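Local coordinates for putative sugar ABC transporter, substrate-binding protein (Clostridium phytofermentans, PDB 4WZZ) that binds L-rhamnose in a cleft between two lobes and probably serves as the solute receptor of a sugar ABC transporter, at residues I171-S185 and I234-T248. Sequence-based numbering, arbitrary orientation. Where two conformers were deposited one is given.
With RAM (alpha-L-rhamnopyranose), chain B.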
# COMPACT_ATOMS: atom_id res chain seq x y z
N ILE A 171 -18.40 0.65 -0.47
CA ILE A 171 -19.13 0.74 -1.74
C ILE A 171 -20.62 0.48 -1.54
O ILE A 171 -21.46 1.20 -2.06
CB ILE A 171 -18.54 -0.22 -2.79
CG1 ILE A 171 -17.11 0.21 -3.18
CG2 ILE A 171 -19.42 -0.27 -4.01
CD1 ILE A 171 -16.22 -0.97 -3.56
N LEU A 172 -20.94 -0.53 -0.74
CA LEU A 172 -22.32 -0.90 -0.51
C LEU A 172 -23.08 0.27 0.14
O LEU A 172 -24.22 0.55 -0.19
CB LEU A 172 -22.40 -2.15 0.37
CG LEU A 172 -23.82 -2.64 0.65
CD1 LEU A 172 -24.49 -3.12 -0.64
CD2 LEU A 172 -23.81 -3.74 1.68
N ASP A 173 -22.43 0.91 1.10
CA ASP A 173 -23.01 2.04 1.83
C ASP A 173 -23.18 3.24 0.92
O ASP A 173 -24.27 3.78 0.75
CB ASP A 173 -22.10 2.39 3.00
CG ASP A 173 -22.59 3.60 3.78
OD1 ASP A 173 -23.82 3.79 3.90
OD2 ASP A 173 -21.74 4.34 4.31
N ILE A 174 -22.07 3.66 0.31
CA ILE A 174 -22.03 4.89 -0.45
C ILE A 174 -22.91 4.84 -1.72
O ILE A 174 -23.45 5.85 -2.15
CB ILE A 174 -20.56 5.24 -0.78
CG1 ILE A 174 -19.80 5.53 0.52
CG2 ILE A 174 -20.48 6.39 -1.73
CD1 ILE A 174 -18.27 5.44 0.36
N SER A 175 -23.06 3.65 -2.31
CA SER A 175 -23.87 3.48 -3.50
C SER A 175 -25.35 3.53 -3.17
O SER A 175 -26.16 3.62 -4.07
CB SER A 175 -23.59 2.12 -4.15
OG SER A 175 -23.97 1.07 -3.26
N GLY A 176 -25.70 3.42 -1.89
CA GLY A 176 -27.10 3.26 -1.50
C GLY A 176 -27.60 1.83 -1.54
O GLY A 176 -28.78 1.56 -1.31
N GLY A 177 -26.71 0.88 -1.83
CA GLY A 177 -27.05 -0.52 -1.75
C GLY A 177 -27.11 -1.25 -3.09
O GLY A 177 -27.28 -2.46 -3.12
N SER A 178 -26.99 -0.51 -4.19
CA SER A 178 -27.07 -1.09 -5.53
C SER A 178 -26.38 -0.19 -6.52
O SER A 178 -26.15 0.99 -6.26
CB SER A 178 -28.53 -1.23 -5.96
OG SER A 178 -29.13 0.04 -6.03
N GLY A 179 -26.07 -0.75 -7.68
CA GLY A 179 -25.53 0.05 -8.76
C GLY A 179 -24.18 -0.39 -9.25
O GLY A 179 -23.55 -1.30 -8.69
N ASP A 180 -23.72 0.29 -10.30
CA ASP A 180 -22.46 -0.03 -10.94
C ASP A 180 -21.32 0.66 -10.22
O ASP A 180 -21.45 1.78 -9.71
CB ASP A 180 -22.47 0.45 -12.38
CG ASP A 180 -23.46 -0.30 -13.26
OD1 ASP A 180 -23.82 -1.46 -12.97
OD2 ASP A 180 -23.87 0.30 -14.26
N TRP A 181 -20.18 -0.02 -10.17
CA TRP A 181 -18.99 0.58 -9.61
C TRP A 181 -17.78 0.06 -10.38
O TRP A 181 -17.87 -0.90 -11.15
CB TRP A 181 -18.88 0.31 -8.11
CG TRP A 181 -18.70 -1.14 -7.72
CD1 TRP A 181 -19.66 -2.11 -7.72
CD2 TRP A 181 -17.50 -1.75 -7.29
NE1 TRP A 181 -19.12 -3.30 -7.29
CE2 TRP A 181 -17.79 -3.10 -7.00
CE3 TRP A 181 -16.20 -1.29 -7.08
CZ2 TRP A 181 -16.82 -4.00 -6.56
CZ3 TRP A 181 -15.25 -2.17 -6.61
CH2 TRP A 181 -15.57 -3.51 -6.36
N ALA A 182 -16.66 0.76 -10.22
CA ALA A 182 -15.44 0.41 -10.93
C ALA A 182 -14.24 0.55 -10.01
O ALA A 182 -14.27 1.30 -9.04
CB ALA A 182 -15.26 1.29 -12.16
N VAL A 183 -13.18 -0.19 -10.32
CA VAL A 183 -11.91 -0.04 -9.63
C VAL A 183 -10.94 0.75 -10.50
O VAL A 183 -10.75 0.45 -11.68
CB VAL A 183 -11.26 -1.39 -9.36
CG1 VAL A 183 -9.85 -1.20 -8.81
CG2 VAL A 183 -12.16 -2.22 -8.41
N LEU A 184 -10.33 1.76 -9.89
CA LEU A 184 -9.20 2.45 -10.49
C LEU A 184 -8.00 2.02 -9.67
O LEU A 184 -7.82 2.46 -8.53
CB LEU A 184 -9.36 3.97 -10.41
CG LEU A 184 -8.15 4.79 -10.86
CD1 LEU A 184 -7.87 4.54 -12.33
CD2 LEU A 184 -8.38 6.29 -10.61
N SER A 185 -7.21 1.13 -10.27
CA SER A 185 -6.05 0.56 -9.58
C SER A 185 -4.78 1.34 -9.93
O SER A 185 -4.82 2.40 -10.60
CB SER A 185 -5.90 -0.90 -9.98
OG SER A 185 -4.99 -1.56 -9.12
N ILE A 234 -13.33 5.70 -17.27
CA ILE A 234 -14.38 5.06 -16.48
C ILE A 234 -15.73 5.77 -16.70
O ILE A 234 -16.76 5.13 -16.98
CB ILE A 234 -14.03 5.07 -14.98
CG1 ILE A 234 -12.87 4.09 -14.72
CG2 ILE A 234 -15.26 4.74 -14.14
CD1 ILE A 234 -12.24 4.25 -13.38
N LEU A 235 -15.71 7.09 -16.61
CA LEU A 235 -16.93 7.89 -16.72
C LEU A 235 -17.54 7.78 -18.12
O LEU A 235 -18.76 7.74 -18.27
CB LEU A 235 -16.61 9.36 -16.38
CG LEU A 235 -16.26 9.64 -14.91
CD1 LEU A 235 -15.76 11.06 -14.76
CD2 LEU A 235 -17.42 9.39 -13.97
N ALA A 236 -16.70 7.71 -19.15
CA ALA A 236 -17.19 7.60 -20.52
C ALA A 236 -17.80 6.21 -20.76
O ALA A 236 -18.77 6.06 -21.50
CB ALA A 236 -16.04 7.83 -21.47
N ALA A 237 -17.20 5.20 -20.14
CA ALA A 237 -17.64 3.83 -20.35
C ALA A 237 -18.96 3.56 -19.64
O ALA A 237 -19.80 2.80 -20.11
CB ALA A 237 -16.57 2.85 -19.86
N ASP A 238 -19.15 4.18 -18.49
CA ASP A 238 -20.38 4.01 -17.74
C ASP A 238 -20.69 5.29 -16.99
O ASP A 238 -20.28 5.46 -15.85
CB ASP A 238 -20.31 2.81 -16.80
CG ASP A 238 -21.62 2.58 -16.04
OD1 ASP A 238 -22.68 3.07 -16.47
OD2 ASP A 238 -21.57 1.90 -14.99
N PRO A 239 -21.40 6.21 -17.64
CA PRO A 239 -21.80 7.48 -17.03
C PRO A 239 -22.71 7.27 -15.83
O PRO A 239 -22.77 8.18 -14.99
CB PRO A 239 -22.57 8.19 -18.14
CG PRO A 239 -22.22 7.50 -19.39
CD PRO A 239 -21.77 6.13 -19.06
N ASN A 240 -23.41 6.12 -15.75
CA ASN A 240 -24.33 5.89 -14.64
C ASN A 240 -23.66 5.25 -13.46
O ASN A 240 -24.34 4.80 -12.54
CB ASN A 240 -25.51 5.00 -15.04
CG ASN A 240 -26.70 5.16 -14.09
OD1 ASN A 240 -26.92 6.23 -13.50
ND2 ASN A 240 -27.48 4.11 -13.95
N ILE A 241 -22.33 5.20 -13.49
CA ILE A 241 -21.58 4.63 -12.38
C ILE A 241 -21.90 5.35 -11.07
O ILE A 241 -22.07 6.58 -11.04
CB ILE A 241 -20.06 4.68 -12.69
CG1 ILE A 241 -19.28 3.91 -11.63
CG2 ILE A 241 -19.54 6.10 -12.76
CD1 ILE A 241 -17.84 3.73 -12.01
N LYS A 242 -22.01 4.60 -9.99
CA LYS A 242 -22.35 5.18 -8.70
C LYS A 242 -21.12 5.44 -7.83
O LYS A 242 -21.10 6.40 -7.07
CB LYS A 242 -23.31 4.26 -7.95
CG LYS A 242 -24.66 4.12 -8.65
CD LYS A 242 -25.37 5.45 -8.71
CE LYS A 242 -26.43 5.48 -9.83
NZ LYS A 242 -27.20 6.77 -9.87
N VAL A 243 -20.12 4.55 -7.91
CA VAL A 243 -18.95 4.64 -7.06
C VAL A 243 -17.71 4.22 -7.84
O VAL A 243 -17.72 3.20 -8.56
CB VAL A 243 -19.06 3.71 -5.83
CG1 VAL A 243 -17.86 3.90 -4.91
CG2 VAL A 243 -20.36 3.95 -5.08
N ILE A 244 -16.65 5.00 -7.67
CA ILE A 244 -15.30 4.62 -8.07
C ILE A 244 -14.53 4.25 -6.80
O ILE A 244 -14.52 4.99 -5.84
CB ILE A 244 -14.57 5.74 -8.84
CG1 ILE A 244 -15.28 6.02 -10.18
CG2 ILE A 244 -13.12 5.36 -9.11
CD1 ILE A 244 -14.78 7.29 -10.88
N CYS A 245 -13.95 3.06 -6.81
CA CYS A 245 -13.11 2.59 -5.72
C CYS A 245 -11.69 2.62 -6.22
O CYS A 245 -11.34 1.92 -7.18
CB CYS A 245 -13.51 1.19 -5.29
SG CYS A 245 -12.41 0.60 -3.98
N ALA A 246 -10.86 3.46 -5.60
CA ALA A 246 -9.47 3.67 -6.02
C ALA A 246 -8.50 3.25 -4.90
O ALA A 246 -8.13 4.06 -4.02
CB ALA A 246 -9.25 5.17 -6.39
N PRO A 247 -8.07 1.97 -4.90
CA PRO A 247 -7.19 1.49 -3.81
C PRO A 247 -5.72 1.83 -4.08
O PRO A 247 -4.84 0.96 -4.11
CB PRO A 247 -7.42 -0.02 -3.83
CG PRO A 247 -7.65 -0.29 -5.31
CD PRO A 247 -8.54 0.85 -5.74
N THR A 248 -5.48 3.13 -4.24
CA THR A 248 -4.15 3.67 -4.52
C THR A 248 -4.20 5.15 -4.16
O THR A 248 -5.15 5.85 -4.52
CB THR A 248 -3.73 3.55 -6.01
OG1 THR A 248 -2.89 4.66 -6.35
CG2 THR A 248 -4.95 3.52 -6.93
C1 RAM B . -0.03 3.89 -3.50
C2 RAM B . 0.92 2.72 -3.69
C3 RAM B . 1.07 1.87 -2.42
C4 RAM B . -0.29 1.54 -1.82
C5 RAM B . -1.12 2.81 -1.65
C6 RAM B . -2.53 2.51 -1.15
O1 RAM B . 0.57 4.83 -2.68
O2 RAM B . 0.40 1.97 -4.74
O3 RAM B . 1.81 0.71 -2.78
O4 RAM B . -0.11 0.90 -0.57
O5 RAM B . -1.24 3.50 -2.87
O HOH W 1 -25.32 2.30 -11.52
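Two central strands of a four-stranded parallel sheet, 179-185 and 243-246, run side by side toward the rhamnose cleft, Trp181 paired with Val243, Ala182 with Ile244 and Val183 with Cys245. Ala182 is held through both its N and its O: the N donates to Val243 O (3.1 Å), and Cys245 N donates to the O in a nearly straight bond (177° at the hydrogen). Lys242 N to Asp180 O and Leu184 N to Cys245 O extend the ladder at its two ends. On the face carrying Trp181, Val183 and Cys245, the C-terminal end of helix 160-174 packs on the strands. Ile171 CD1 lies over one face of the Trp181 indole, 3.4 Å above the ring plane and displaced toward its rim, and also reaches Cys245 CB at 3.9 Å. Val243 spreads its two methyls under the same helix: CG1, anti to the backbone N (chi1 -176°), meets Ile171 CG1, while CG2 packs on Ser175 CB (3.8 Å) and Ile174 CG2. Helices on both faces of a parallel sheet make this one of the two Rossmann-like lobes of a type I periplasmic binding protein, and strand 212-219 flanks 179-185 on its other edge. On the opposite face, Ala182 CB fits between Ile241 CD1 (3.6 Å) and Ile234 CG2, and Ile234 CD1 of helix 224-237 reaches Leu184 CB at 4.1 Å. Where the strands start, a water accepts from Asp180 N and donates to Asn240 O, tying the strand to the type I turn 238-241. Toward the sugar, Leu184 O is buried without a hydrogen-bonding partner, facing Pro247 CD and Thr248 CG2. Pro247 centres an inverse gamma turn that leads into the pocket, where Thr248 CA comes within 3.3 Å of rhamnose O5; Thr248 OG1 caps helix 249-261 through Gly251 N and also hydrogen-bonds Asp222 OD1, whose other carboxylate oxygen, OD2, binds the rhamnose.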